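Long-range contact in cyclic UMP-AMP synthase (Rhodothermus marinus SG0.5JP17-172, PDB 6E0K), which joins UTP and ATP into the cyclic dinucleotide 3',3'-cUAMP, a second messenger that triggers abortive infection in antiphage defence: residues A[128-140]-A[146-158]. Numbering follows the deposited sequence.
Sequences ADVVVCIQYRKYP and EDDYIEGMTFYVP
The guanidinium of Arg137 lies flat on the Tyr149 ring, planes 1° apart, with Arg137 CD over the ring face, 3.6 Å from the centroid (CH-pi), and the phenol OH of Tyr149 over the guanidinium. Two in-plane bonds fix the rotation of that guanidinium, Arg137 NE to Gln135 OE1 (2.8 Å) and Arg137 NH1 to Tyr139 OH (3.0 Å). The Tyr149 ring reaches this place with CG wedged between backbone N and carbonyl carbon (chi1 60°); Tyr149 CB, placed by the backbone, lies over the Tyr139 face, 3.7 Å from the ring centroid. The Gln135 amide and Glu151 carboxylate stack, planes 10° apart, and one water links Gln135 OE1, Glu151 OE1 and Tyr149 OH; Glu151 OE2 pairs with Lys169. Farther along, Met153 CB meets Cys133 SG at 3.5 Å, and its chain bends to bring CE against Val131 CG1, which also touches Phe155 CD1 (3.7 Å). Six backbone bonds, from Ile134-Thr154 to Lys138-Ile150, make this an antiparallel hairpin. Strand 127-138 carries the magnesium ligand Asp129 near its start, before the part paired with strand 150-157, and there runs parallel to strand 61-68, while strand 162-166 flanks strand 150-157 and Trp92 of helix 92-107 packs on Ile134 and Phe155.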
loop_
_atom_site.group_PDB
_atom_site.type_symbol
_atom_site.label_atom_id
_atom_site.label_comp_id
_atom_site.label_asym_id
_atom_site.label_seq_id
_atom_site.Cartn_x
_atom_site.Cartn_y
_atom_site.Cartn_z
ATOM N N ALA A 128 0.587 15.689 -0.520
ATOM C CA ALA A 128 -0.100 14.583 -1.149
ATOM C C ALA A 128 0.750 14.048 -2.292
ATOM O O ALA A 128 1.337 14.812 -3.065
ATOM C CB ALA A 128 -1.476 15.012 -1.664
ATOM N N ASP A 129 0.841 12.733 -2.369
ATOM C CA ASP A 129 1.471 12.052 -3.491
ATOM C C ASP A 129 0.333 11.448 -4.299
ATOM O O ASP A 129 -0.312 10.496 -3.847
ATOM C CB ASP A 129 2.442 10.985 -2.992
ATOM C CG ASP A 129 3.358 10.484 -4.075
ATOM O OD1 ASP A 129 3.957 11.322 -4.784
ATOM O OD2 ASP A 129 3.487 9.248 -4.210
ATOM N N VAL A 130 0.056 12.029 -5.465
ATOM C CA VAL A 130 -1.172 11.758 -6.209
ATOM C C VAL A 130 -0.855 10.834 -7.374
ATOM O O VAL A 130 -0.095 11.202 -8.275
ATOM C CB VAL A 130 -1.825 13.057 -6.708
ATOM C CG1 VAL A 130 -3.097 12.746 -7.467
ATOM C CG2 VAL A 130 -2.140 13.991 -5.534
ATOM N N VAL A 131 -1.442 9.637 -7.361
ATOM C CA VAL A 131 -1.329 8.708 -8.482
ATOM C C VAL A 131 -2.503 8.958 -9.422
ATOM O O VAL A 131 -3.666 8.783 -9.041
ATOM C CB VAL A 131 -1.309 7.252 -8.002
ATOM C CG1 VAL A 131 -1.354 6.316 -9.208
ATOM C CG2 VAL A 131 -0.064 6.975 -7.184
ATOM N N VAL A 132 -2.198 9.398 -10.638
ATOM C CA VAL A 132 -3.204 9.645 -11.662
ATOM C C VAL A 132 -3.324 8.380 -12.494
ATOM O O VAL A 132 -2.335 7.917 -13.072
ATOM C CB VAL A 132 -2.818 10.845 -12.536
ATOM C CG1 VAL A 132 -3.829 11.019 -13.649
ATOM C CG2 VAL A 132 -2.722 12.105 -11.690
ATOM N N CYS A 133 -4.520 7.795 -12.544
ATOM C CA CYS A 133 -4.643 6.470 -13.149
ATOM C C CYS A 133 -6.006 6.310 -13.803
ATOM O O CYS A 133 -6.920 7.098 -13.583
ATOM C CB CYS A 133 -4.420 5.369 -12.114
ATOM S SG CYS A 133 -5.539 5.429 -10.693
ATOM N N ILE A 134 -6.127 5.268 -14.627
ATOM C CA ILE A 134 -7.389 4.895 -15.249
ATOM C C ILE A 134 -7.750 3.493 -14.775
ATOM O O ILE A 134 -6.877 2.658 -14.515
ATOM C CB ILE A 134 -7.297 4.965 -16.790
ATOM C CG1 ILE A 134 -7.084 6.409 -17.245
ATOM C CG2 ILE A 134 -8.553 4.399 -17.433
ATOM C CD1 ILE A 134 -7.035 6.544 -18.740
ATOM N N GLN A 135 -9.045 3.251 -14.619
ATOM C CA GLN A 135 -9.524 1.926 -14.245
ATOM C C GLN A 135 -8.922 0.874 -15.173
ATOM O O GLN A 135 -8.831 1.082 -16.379
ATOM C CB GLN A 135 -11.050 1.898 -14.337
ATOM C CG GLN A 135 -11.691 0.594 -13.912
ATOM C CD GLN A 135 -13.188 0.610 -14.167
ATOM O OE1 GLN A 135 -13.707 -0.196 -14.934
ATOM N NE2 GLN A 135 -13.886 1.555 -13.541
ATOM N N TYR A 136 -8.471 -0.233 -14.592
ATOM C CA TYR A 136 -7.938 -1.363 -15.341
ATOM C C TYR A 136 -8.810 -2.576 -15.051
ATOM O O TYR A 136 -9.120 -2.851 -13.890
ATOM C CB TYR A 136 -6.486 -1.655 -14.944
ATOM C CG TYR A 136 -5.878 -2.784 -15.744
ATOM C CD1 TYR A 136 -5.305 -2.541 -16.980
ATOM C CD2 TYR A 136 -5.890 -4.092 -15.267
ATOM C CE1 TYR A 136 -4.734 -3.579 -17.731
ATOM C CE2 TYR A 136 -5.338 -5.121 -15.998
ATOM C CZ TYR A 136 -4.760 -4.864 -17.227
ATOM O OH TYR A 136 -4.208 -5.897 -17.938
ATOM N N ARG A 137 -9.229 -3.277 -16.099
ATOM C CA ARG A 137 -10.027 -4.486 -15.951
ATOM C C ARG A 137 -9.208 -5.679 -16.415
ATOM O O ARG A 137 -8.834 -5.763 -17.592
ATOM C CB ARG A 137 -11.320 -4.392 -16.765
ATOM C CG ARG A 137 -12.260 -3.291 -16.290
ATOM C CD ARG A 137 -13.591 -3.392 -17.027
ATOM N NE ARG A 137 -14.480 -2.278 -16.709
ATOM C CZ ARG A 137 -15.706 -2.146 -17.202
ATOM N NH1 ARG A 137 -16.197 -3.057 -18.034
ATOM N NH2 ARG A 137 -16.445 -1.092 -16.859
ATOM N N LYS A 138 -8.964 -6.617 -15.502
ATOM C CA LYS A 138 -8.298 -7.864 -15.829
ATOM C C LYS A 138 -9.375 -8.912 -16.063
ATOM O O LYS A 138 -10.043 -9.351 -15.119
ATOM C CB LYS A 138 -7.343 -8.281 -14.713
ATOM C CG LYS A 138 -6.625 -9.585 -15.021
ATOM C CD LYS A 138 -5.501 -9.851 -14.027
ATOM C CE LYS A 138 -6.010 -9.899 -12.596
ATOM N NZ LYS A 138 -4.904 -10.304 -11.665
ATOM N N TYR A 139 -9.562 -9.291 -17.335
ATOM C CA TYR A 139 -10.571 -10.243 -17.751
ATOM C C TYR A 139 -9.971 -11.630 -17.900
ATOM O O TYR A 139 -8.789 -11.773 -18.234
ATOM C CB TYR A 139 -11.181 -9.842 -19.096
ATOM C CG TYR A 139 -12.210 -8.731 -19.044
ATOM C CD1 TYR A 139 -11.829 -7.395 -19.140
ATOM C CD2 TYR A 139 -13.566 -9.027 -18.970
ATOM C CE1 TYR A 139 -12.780 -6.381 -19.130
ATOM C CE2 TYR A 139 -14.520 -8.017 -18.941
ATOM C CZ TYR A 139 -14.116 -6.702 -19.040
ATOM O OH TYR A 139 -15.067 -5.706 -19.029
ATOM N N PRO A 140 -10.795 -12.652 -17.707
ATOM C CA PRO A 140 -10.357 -14.028 -17.931
ATOM C C PRO A 140 -10.296 -14.359 -19.412
ATOM O O PRO A 140 -10.882 -13.651 -20.246
ATOM C CB PRO A 140 -11.447 -14.850 -17.230
ATOM C CG PRO A 140 -12.653 -14.005 -17.338
ATOM C CD PRO A 140 -12.164 -12.595 -17.170
ATOM N N GLU A 146 -19.529 -10.109 -19.331
ATOM C CA GLU A 146 -18.923 -8.780 -19.311
ATOM C C GLU A 146 -18.696 -8.255 -17.895
ATOM O O GLU A 146 -17.909 -7.316 -17.717
ATOM C CB GLU A 146 -19.772 -7.786 -20.109
ATOM C CG GLU A 146 -21.076 -7.375 -19.447
ATOM C CD GLU A 146 -21.663 -6.106 -20.056
ATOM O OE1 GLU A 146 -20.915 -5.368 -20.741
ATOM O OE2 GLU A 146 -22.870 -5.849 -19.849
ATOM N N ASP A 147 -19.344 -8.837 -16.891
ATOM C CA ASP A 147 -19.121 -8.443 -15.503
ATOM C C ASP A 147 -18.083 -9.305 -14.795
ATOM O O ASP A 147 -17.806 -9.074 -13.614
ATOM C CB ASP A 147 -20.441 -8.485 -14.724
ATOM C CG ASP A 147 -21.337 -7.299 -15.034
ATOM O OD1 ASP A 147 -21.590 -7.038 -16.232
ATOM O OD2 ASP A 147 -21.789 -6.630 -14.077
ATOM N N ASP A 148 -17.500 -10.284 -15.483
ATOM C CA ASP A 148 -16.519 -11.197 -14.896
ATOM C C ASP A 148 -15.132 -10.621 -15.156
ATOM O O ASP A 148 -14.475 -10.950 -16.145
ATOM C CB ASP A 148 -16.688 -12.591 -15.498
ATOM C CG ASP A 148 -15.742 -13.636 -14.902
ATOM O OD1 ASP A 148 -14.956 -13.324 -13.986
ATOM O OD2 ASP A 148 -15.791 -14.791 -15.377
ATOM N N TYR A 149 -14.689 -9.728 -14.272
ATOM C CA TYR A 149 -13.348 -9.175 -14.353
ATOM C C TYR A 149 -12.933 -8.729 -12.963
ATOM O O TYR A 149 -13.769 -8.548 -12.074
ATOM C CB TYR A 149 -13.263 -7.994 -15.333
ATOM C CG TYR A 149 -14.151 -6.822 -14.974
ATOM C CD1 TYR A 149 -13.720 -5.819 -14.100
ATOM C CD2 TYR A 149 -15.413 -6.708 -15.528
ATOM C CE1 TYR A 149 -14.549 -4.732 -13.794
ATOM C CE2 TYR A 149 -16.241 -5.638 -15.225
ATOM C CZ TYR A 149 -15.807 -4.662 -14.364
ATOM O OH TYR A 149 -16.650 -3.607 -14.086
ATOM N N ILE A 150 -11.635 -8.538 -12.795
ATOM C CA ILE A 150 -11.063 -8.014 -11.562
ATOM C C ILE A 150 -10.622 -6.585 -11.830
ATOM O O ILE A 150 -9.922 -6.316 -12.814
ATOM C CB ILE A 150 -9.902 -8.898 -11.078
ATOM C CG1 ILE A 150 -10.431 -10.297 -10.761
ATOM C CG2 ILE A 150 -9.242 -8.287 -9.841
ATOM C CD1 ILE A 150 -9.359 -11.307 -10.491
ATOM N N GLU A 151 -11.035 -5.664 -10.962
ATOM C CA GLU A 151 -10.798 -4.246 -11.188
ATOM C C GLU A 151 -9.548 -3.795 -10.452
ATOM O O GLU A 151 -9.405 -4.045 -9.245
ATOM C CB GLU A 151 -11.986 -3.391 -10.743
ATOM C CG GLU A 151 -11.828 -1.936 -11.166
ATOM C CD GLU A 151 -12.793 -1.006 -10.462
ATOM O OE1 GLU A 151 -14.014 -1.225 -10.582
ATOM O OE2 GLU A 151 -12.327 -0.063 -9.790
ATOM N N GLY A 152 -8.659 -3.130 -11.182
ATOM C CA GLY A 152 -7.535 -2.405 -10.636
ATOM C C GLY A 152 -7.467 -1.028 -11.264
ATOM O O GLY A 152 -8.480 -0.446 -11.652
ATOM N N MET A 153 -6.249 -0.508 -11.358
ATOM C CA MET A 153 -6.022 0.748 -12.053
ATOM C C MET A 153 -4.644 0.685 -12.685
ATOM O O MET A 153 -3.825 -0.177 -12.352
ATOM C CB MET A 153 -6.159 1.960 -11.112
ATOM C CG MET A 153 -5.349 1.875 -9.825
ATOM S SD MET A 153 -3.598 2.233 -10.081
ATOM C CE MET A 153 -3.169 3.006 -8.507
ATOM N N THR A 154 -4.389 1.606 -13.607
ATOM C CA THR A 154 -3.117 1.583 -14.306
ATOM C C THR A 154 -2.682 2.999 -14.658
ATOM O O THR A 154 -3.505 3.911 -14.801
ATOM C CB THR A 154 -3.196 0.701 -15.571
ATOM O OG1 THR A 154 -1.883 0.508 -16.121
ATOM C CG2 THR A 154 -4.084 1.335 -16.616
ATOM N N PHE A 155 -1.368 3.171 -14.791
ATOM C CA PHE A 155 -0.796 4.448 -15.180
ATOM C C PHE A 155 0.478 4.176 -15.964
ATOM O O PHE A 155 1.064 3.096 -15.873
ATOM C CB PHE A 155 -0.514 5.347 -13.962
ATOM C CG PHE A 155 0.291 4.675 -12.877
ATOM C CD1 PHE A 155 -0.339 3.925 -11.895
ATOM C CD2 PHE A 155 1.675 4.789 -12.843
ATOM C CE1 PHE A 155 0.393 3.294 -10.895
ATOM C CE2 PHE A 155 2.408 4.171 -11.844
ATOM C CZ PHE A 155 1.763 3.418 -10.868
ATOM N N TYR A 156 0.876 5.157 -16.763
ATOM C CA TYR A 156 2.067 5.065 -17.596
ATOM C C TYR A 156 3.222 5.761 -16.889
ATOM O O TYR A 156 3.023 6.733 -16.154
ATOM C CB TYR A 156 1.810 5.700 -18.968
ATOM C CG TYR A 156 2.870 5.474 -20.017
ATOM C CD1 TYR A 156 3.130 4.200 -20.524
ATOM C CD2 TYR A 156 3.589 6.541 -20.552
ATOM C CE1 TYR A 156 4.088 3.999 -21.513
ATOM C CE2 TYR A 156 4.539 6.351 -21.532
ATOM C CZ TYR A 156 4.796 5.078 -22.011
ATOM O OH TYR A 156 5.744 4.893 -22.998
ATOM N N VAL A 157 4.423 5.221 -17.074
ATOM C CA VAL A 157 5.639 5.833 -16.549
ATOM C C VAL A 157 6.458 6.294 -17.749
ATOM O O VAL A 157 7.106 5.469 -18.419
ATOM C CB VAL A 157 6.420 4.859 -15.650
ATOM C CG1 VAL A 157 7.601 5.566 -14.997
ATOM C CG2 VAL A 157 5.517 4.260 -14.599
ATOM N N PRO A 158 6.418 7.582 -18.095
ATOM C CA PRO A 158 7.089 8.025 -19.327
ATOM C C PRO A 158 8.583 7.780 -19.340
ATOM O O PRO A 158 9.146 7.543 -20.417
ATOM C CB PRO A 158 6.760 9.523 -19.376
ATOM C CG PRO A 158 5.415 9.606 -18.708
ATOM C CD PRO A 158 5.487 8.603 -17.575
HETATM O O HOH W 1 -15.875 -1.538 -12.839
#